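Local coordinates for protein transcriptional regulator, Crp/Fnr family (Eubacterium rectale ATCC 33656, PDB 3DV8) that is a putative transcriptional regulator of the Crp/Fnr family, probably coupling a cyclic nucleotide-binding-type sensor domain to DNA binding through a helix-turn-helix, at residues Leu26-Val31 against Asp102-Pro107; Leu55-Leu60 against Thr68-Phe73. All blocks are in the same frame, centred on the assembly; numbering follows the deposited sequence.

From the N terminus, after helix 16-23 the chain forms strand 27-31, runs through strands 36-39 and 46-50, and turns back on itself in the hairpin of strands 55-60 and 66-72. Contact 2 closes that short hairpin loop. The chain continues through strands 77-78 and 94-97 and returns beside its start, where contact 1 pairs 27-31 with 102-107 across 70 intervening residues. Contact 2 is therefore nested inside contact 1. The two belong to different four-stranded antiparallel sheets, with centres about 18 Å apart. Contact 1 ties the first strand of the roll to its last; contact 2 faces the long helix 119-145 and the helix-turn-helix domain.

Contact 1 of 2, residues Leu26-Val31 against Asp102-Pro107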
loop_
_atom_site.group_PDB
_atom_site.type_symbol
_atom_site.label_atom_id
_atom_site.label_comp_id
_atom_site.label_asym_id
_atom_site.label_seq_id
_atom_site.Cartn_x
_atom_site.Cartn_y
_atom_site.Cartn_z
ATOM N N LEU A 26 -9.120 -27.816 -7.933
ATOM C CA LEU A 26 -8.289 -27.560 -6.755
ATOM C C LEU A 26 -7.019 -28.404 -6.834
ATOM O O LEU A 26 -7.099 -29.607 -7.068
ATOM C CB LEU A 26 -8.983 -27.919 -5.425
ATOM C CG LEU A 26 -9.909 -26.952 -4.703
ATOM C CD1 LEU A 26 -10.255 -27.569 -3.345
ATOM C CD2 LEU A 26 -9.262 -25.581 -4.512
ATOM N N ILE A 27 -5.870 -27.755 -6.634
ATOM C CA ILE A 27 -4.572 -28.417 -6.594
ATOM C C ILE A 27 -4.169 -28.393 -5.124
ATOM O O ILE A 27 -4.086 -27.316 -4.544
ATOM C CB ILE A 27 -3.495 -27.678 -7.432
ATOM C CG1 ILE A 27 -3.955 -27.448 -8.877
ATOM C CG2 ILE A 27 -2.189 -28.474 -7.421
ATOM C CD1 ILE A 27 -2.997 -26.603 -9.697
ATOM N N THR A 28 -3.984 -29.567 -4.520
ATOM C CA THR A 28 -3.496 -29.691 -3.135
ATOM C C THR A 28 -1.969 -29.692 -3.207
ATOM O O THR A 28 -1.386 -30.311 -4.107
ATOM C CB THR A 28 -3.993 -30.990 -2.457
ATOM O OG1 THR A 28 -5.421 -30.945 -2.348
ATOM C CG2 THR A 28 -3.378 -31.164 -1.054
ATOM N N GLN A 29 -1.328 -29.022 -2.252
ATOM C CA GLN A 29 0.130 -28.872 -2.257
ATOM C C GLN A 29 0.684 -28.685 -0.854
ATOM O O GLN A 29 0.213 -27.806 -0.134
ATOM C CB GLN A 29 0.476 -27.641 -3.100
ATOM C CG GLN A 29 1.960 -27.389 -3.359
ATOM C CD GLN A 29 2.241 -26.087 -4.117
ATOM O OE1 GLN A 29 3.145 -26.033 -4.947
ATOM N NE2 GLN A 29 1.481 -25.035 -3.825
ATOM N N HIS A 30 1.645 -29.534 -0.472
ATOM C CA HIS A 30 2.388 -29.395 0.782
ATOM C C HIS A 30 3.677 -28.676 0.376
ATOM O O HIS A 30 4.412 -29.166 -0.487
ATOM C CB HIS A 30 2.691 -30.751 1.449
ATOM C CG HIS A 30 3.497 -30.636 2.716
ATOM N ND1 HIS A 30 2.968 -30.164 3.901
ATOM C CD2 HIS A 30 4.796 -30.925 2.977
ATOM C CE1 HIS A 30 3.904 -30.161 4.832
ATOM N NE2 HIS A 30 5.021 -30.627 4.299
ATOM N N VAL A 31 3.935 -27.523 0.992
ATOM C CA VAL A 31 5.097 -26.674 0.696
ATOM C C VAL A 31 6.020 -26.648 1.913
ATOM O O VAL A 31 5.576 -26.277 2.990
ATOM C CB VAL A 31 4.629 -25.219 0.374
ATOM C CG1 VAL A 31 5.787 -24.360 -0.078
ATOM C CG2 VAL A 31 3.555 -25.230 -0.700
ATOM N N ASP A 102 0.373 -26.400 4.160
ATOM C CA ASP A 102 -0.596 -27.139 3.345
ATOM C C ASP A 102 -1.516 -26.102 2.705
ATOM O O ASP A 102 -2.230 -25.389 3.414
ATOM C CB ASP A 102 -1.415 -28.108 4.200
ATOM C CG ASP A 102 -0.587 -29.242 4.738
ATOM O OD1 ASP A 102 0.171 -29.849 3.950
ATOM O OD2 ASP A 102 -0.719 -29.550 5.941
ATOM N N LEU A 103 -1.472 -26.031 1.371
ATOM C CA LEU A 103 -2.247 -25.083 0.570
ATOM C C LEU A 103 -3.186 -25.788 -0.403
ATOM O O LEU A 103 -2.979 -26.944 -0.769
ATOM C CB LEU A 103 -1.323 -24.223 -0.318
ATOM C CG LEU A 103 -0.256 -23.272 0.205
ATOM C CD1 LEU A 103 0.810 -24.008 0.987
ATOM C CD2 LEU A 103 0.395 -22.576 -0.982
ATOM N N TRP A 104 -4.219 -25.048 -0.789
ATOM C CA TRP A 104 -5.078 -25.373 -1.917
ATOM C C TRP A 104 -4.826 -24.219 -2.879
ATOM O O TRP A 104 -4.681 -23.068 -2.433
ATOM C CB TRP A 104 -6.559 -25.377 -1.568
ATOM C CG TRP A 104 -7.012 -26.532 -0.800
ATOM C CD1 TRP A 104 -7.093 -27.810 -1.237
ATOM C CD2 TRP A 104 -7.526 -26.520 0.532
ATOM N NE1 TRP A 104 -7.601 -28.615 -0.248
ATOM C CE2 TRP A 104 -7.878 -27.848 0.851
ATOM C CE3 TRP A 104 -7.715 -25.515 1.496
ATOM C CZ2 TRP A 104 -8.411 -28.207 2.102
ATOM C CZ3 TRP A 104 -8.244 -25.871 2.748
ATOM C CH2 TRP A 104 -8.586 -27.209 3.034
ATOM N N ILE A 105 -4.758 -24.524 -4.175
ATOM C CA ILE A 105 -4.593 -23.513 -5.215
ATOM C C ILE A 105 -5.820 -23.543 -6.142
ATOM O O ILE A 105 -6.199 -24.605 -6.631
ATOM C CB ILE A 105 -3.317 -23.719 -6.058
ATOM C CG1 ILE A 105 -2.088 -23.978 -5.166
ATOM C CG2 ILE A 105 -3.097 -22.495 -6.971
ATOM C CD1 ILE A 105 -0.780 -24.099 -5.941
ATOM N N ILE A 106 -6.462 -22.390 -6.321
ATOM C CA ILE A 106 -7.547 -22.220 -7.281
ATOM C C ILE A 106 -6.808 -21.607 -8.474
ATOM O O ILE A 106 -6.306 -20.492 -8.338
ATOM C CB ILE A 106 -8.648 -21.243 -6.793
ATOM C CG1 ILE A 106 -9.271 -21.722 -5.478
ATOM C CG2 ILE A 106 -9.738 -21.083 -7.871
ATOM C CD1 ILE A 106 -10.262 -20.734 -4.897
ATOM N N PRO A 107 -6.684 -22.328 -9.619
ATOM C CA PRO A 107 -6.007 -21.768 -10.812
ATOM C C PRO A 107 -6.512 -20.369 -11.215
ATOM O O PRO A 107 -7.717 -20.114 -11.128
ATOM C CB PRO A 107 -6.316 -22.802 -11.906
ATOM C CG PRO A 107 -6.422 -24.076 -11.169
ATOM C CD PRO A 107 -7.123 -23.714 -9.878
#
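H30 and D102 face each other across a non-hydrogen-bonded antiparallel pair, and their side chains join where the backbones do not. H30 ND1 donates to D102 OD1 at 2.8 Å; the oxygen lies near the plane of the imidazole, but the donor meets it from above the carboxylate plane, with ring and carboxylate turned 44° apart. The imidazole is swung opposite its own main-chain nitrogen (chi1 178°), which carries ND1 out to the acid. H30 is exposed and D102 partly so, and polar groups suit such a place. Farther along the same face T28 and W104 run alongside one another, T28 OG1 being 3.7 Å from W104 CD1. CD1 of L26 comes obliquely to the five-membered ring of W104 in an off-centre CH-pi contact, 4.2 Å from the centroid, while the other methyl of L26, CD2, lies 4.0 Å from CG1 of I106. The backbone ladder beneath is regular: Q29 and L103 exchange both of their bonds, L103 N to Q29 O at 2.9 Å and Q29 N to L103 O at 3.0 Å, and I27 and I105 do likewise. This pairing of the first strand with the last of the roll is as expected for the cyclic nucleotide-binding, cupin-like fold, with 27-31 outermost in its sheet and strand 46-50 on the other flank of 101-107. On the opposite face sit I27, Q29, L103 and I105. Beta-branched residues such as isoleucine favour extended backbone, and I27 CB approaches I105 CB to 4.2 Å. The long, extended Q29 lies beside L103 and slants across to put its amide against CD1 of I105. V31 lies aslant L103, its CG2 touching CD1, and both residues also touch I37 of the facing sheet, as fits greasy side chains turned into the roll.

Contact 2 of 2, residues Leu55-Leu60 against Thr68-Phe73; sequences LRTYIL and TLYRLF
L55 and L72 begin an antiparallel ladder, trading L55 N to L72 O at 2.8 Å and L72 N to L55 O at 3.0 Å, but at T57 a classic beta bulge places both L69 and Y70 opposite one residue. T57 O takes a bond from L69 N at 2.9 Å and only a weak one from Y70 N, the helical psi of L69 (-50°) accommodating the extra residue. Opposite the bulge, T57 CB sits above one face of the Y70 ring, 3.7 Å from the centroid, and a small beta-branched side chain fits closely there. I59 CG2 meets L69 CD1 at 3.8 Å with the two side chains roughly perpendicular, and both touch the long helix of the second subunit, at I140 and M137 of that chain. On the other face R56 bends at chi2 (-142°) to bring NE, in the guanidinium plane, to T68 OG1 at 2.9 Å. Y58 lies over one guanidinium face, and E66 forms a salt bridge to NH1. T68 OG1 is also bonded to H178, so the hydroxyl links strand and helix 172-179. A leucine in place of R56 would probably leave E66 without its charge partner and T68 OG1 without its NE donor. R71, on this same face, pairs with E98. A hairpin of strands 55-60 and 66-72 between the long helices and the helix-turn-helix domain is consistent with the flap of Crp/Fnr regulators.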
loop_
_atom_site.group_PDB
_atom_site.type_symbol
_atom_site.label_atom_id
_atom_site.label_comp_id
_atom_site.label_asym_id
_atom_site.label_seq_id
_atom_site.Cartn_x
_atom_site.Cartn_y
_atom_site.Cartn_z
ATOM N N LEU A 55 2.800 -18.137 5.479
ATOM C CA LEU A 55 3.391 -17.560 4.266
ATOM C C LEU A 55 3.821 -16.128 4.548
ATOM O O LEU A 55 3.241 -15.442 5.404
ATOM C CB LEU A 55 2.411 -17.577 3.089
ATOM C CG LEU A 55 1.863 -18.934 2.630
ATOM C CD1 LEU A 55 0.907 -18.727 1.444
ATOM C CD2 LEU A 55 2.987 -19.922 2.264
ATOM N N ARG A 56 4.830 -15.688 3.806
ATOM C CA ARG A 56 5.401 -14.367 3.953
ATOM C C ARG A 56 5.496 -13.654 2.594
ATOM O O ARG A 56 6.245 -14.105 1.715
ATOM C CB ARG A 56 6.792 -14.540 4.536
ATOM C CG ARG A 56 7.542 -13.257 4.832
ATOM C CD ARG A 56 9.011 -13.399 4.509
ATOM N NE ARG A 56 9.694 -12.109 4.587
ATOM C CZ ARG A 56 10.913 -11.855 4.125
ATOM N NH1 ARG A 56 11.602 -12.773 3.463
ATOM N NH2 ARG A 56 11.412 -10.633 4.276
ATOM N N THR A 57 4.746 -12.548 2.443
ATOM C CA THR A 57 4.787 -11.709 1.245
ATOM C C THR A 57 5.791 -10.592 1.511
ATOM O O THR A 57 5.683 -9.894 2.502
ATOM C CB THR A 57 3.422 -11.141 0.890
ATOM O OG1 THR A 57 2.550 -12.234 0.610
ATOM C CG2 THR A 57 3.501 -10.225 -0.350
ATOM N N TYR A 58 6.780 -10.461 0.630
ATOM C CA TYR A 58 7.822 -9.447 0.754
ATOM C C TYR A 58 8.288 -8.913 -0.599
ATOM O O TYR A 58 7.913 -9.435 -1.668
ATOM C CB TYR A 58 9.005 -10.007 1.557
ATOM C CG TYR A 58 9.800 -11.153 0.928
ATOM C CD1 TYR A 58 9.269 -12.453 0.845
ATOM C CD2 TYR A 58 11.116 -10.955 0.484
ATOM C CE1 TYR A 58 10.014 -13.519 0.296
ATOM C CE2 TYR A 58 11.865 -12.004 -0.068
ATOM C CZ TYR A 58 11.311 -13.286 -0.155
ATOM O OH TYR A 58 12.054 -14.307 -0.699
ATOM N N ILE A 59 9.082 -7.847 -0.532
ATOM C CA ILE A 59 9.658 -7.227 -1.715
ATOM C C ILE A 59 11.169 -7.205 -1.557
ATOM O O ILE A 59 11.674 -7.149 -0.443
ATOM C CB ILE A 59 9.042 -5.832 -2.022
ATOM C CG1 ILE A 59 9.259 -4.822 -0.879
ATOM C CG2 ILE A 59 7.555 -6.001 -2.332
ATOM C CD1 ILE A 59 8.764 -3.422 -1.203
ATOM N N LEU A 60 11.863 -7.275 -2.688
ATOM C CA LEU A 60 13.315 -7.301 -2.765
ATOM C C LEU A 60 13.808 -6.103 -3.562
ATOM O O LEU A 60 13.269 -5.820 -4.634
ATOM C CB LEU A 60 13.780 -8.594 -3.467
ATOM C CG LEU A 60 14.062 -9.846 -2.632
ATOM C CD1 LEU A 60 13.932 -11.097 -3.479
ATOM C CD2 LEU A 60 15.456 -9.761 -2.003
ATOM N N THR A 68 9.192 -7.265 4.824
ATOM C CA THR A 68 7.931 -8.025 4.815
ATOM C C THR A 68 6.735 -7.067 4.712
ATOM O O THR A 68 6.622 -6.129 5.502
ATOM C CB THR A 68 7.752 -8.878 6.111
ATOM O OG1 THR A 68 8.831 -9.812 6.218
ATOM C CG2 THR A 68 6.418 -9.640 6.128
ATOM N N LEU A 69 5.861 -7.310 3.737
ATOM C CA LEU A 69 4.644 -6.531 3.574
ATOM C C LEU A 69 3.592 -7.030 4.573
ATOM O O LEU A 69 2.997 -6.239 5.301
ATOM C CB LEU A 69 4.131 -6.599 2.135
ATOM C CG LEU A 69 5.087 -6.081 1.049
ATOM C CD1 LEU A 69 4.387 -6.125 -0.296
ATOM C CD2 LEU A 69 5.574 -4.666 1.326
ATOM N N TYR A 70 3.374 -8.339 4.602
ATOM C CA TYR A 70 2.419 -8.962 5.521
ATOM C C TYR A 70 2.659 -10.459 5.563
ATOM O O TYR A 70 3.400 -11.005 4.733
ATOM C CB TYR A 70 0.967 -8.690 5.073
ATOM C CG TYR A 70 0.679 -9.116 3.646
ATOM C CD1 TYR A 70 0.260 -10.419 3.354
ATOM C CD2 TYR A 70 0.843 -8.211 2.580
ATOM C CE1 TYR A 70 0.021 -10.827 2.040
ATOM C CE2 TYR A 70 0.595 -8.598 1.258
ATOM C CZ TYR A 70 0.191 -9.915 0.993
ATOM O OH TYR A 70 -0.061 -10.313 -0.299
ATOM N N ARG A 71 2.011 -11.107 6.524
ATOM C CA ARG A 71 2.039 -12.557 6.681
ATOM C C ARG A 71 0.620 -13.122 6.554
ATOM O O ARG A 71 -0.359 -12.472 6.940
ATOM C CB ARG A 71 2.645 -12.941 8.026
ATOM C CG ARG A 71 4.163 -12.852 8.076
ATOM C CD ARG A 71 4.632 -12.933 9.523
ATOM N NE ARG A 71 6.013 -13.384 9.711
ATOM C CZ ARG A 71 6.672 -13.349 10.875
ATOM N NH1 ARG A 71 6.149 -12.797 11.974
ATOM N NH2 ARG A 71 7.909 -13.824 10.938
ATOM N N LEU A 72 0.539 -14.329 5.995
ATOM C CA LEU A 72 -0.703 -15.080 5.846
ATOM C C LEU A 72 -0.570 -16.344 6.713
ATOM O O LEU A 72 0.463 -17.021 6.667
ATOM C CB LEU A 72 -0.938 -15.433 4.376
ATOM C CG LEU A 72 -1.027 -14.281 3.364
ATOM C CD1 LEU A 72 -1.180 -14.868 1.978
ATOM C CD2 LEU A 72 -2.186 -13.325 3.665
ATOM N N PHE A 73 -1.608 -16.634 7.505
ATOM C CA PHE A 73 -1.658 -17.789 8.436
ATOM C C PHE A 73 -2.776 -18.764 8.028
ATOM O O PHE A 73 -3.319 -18.639 6.928
ATOM C CB PHE A 73 -1.868 -17.261 9.862
ATOM C CG PHE A 73 -0.803 -16.316 10.310
ATOM C CD1 PHE A 73 0.405 -16.807 10.819
ATOM C CD2 PHE A 73 -0.994 -14.937 10.220
ATOM C CE1 PHE A 73 1.413 -15.935 11.247
ATOM C CE2 PHE A 73 0.005 -14.042 10.645
ATOM C CZ PHE A 73 1.213 -14.541 11.163
#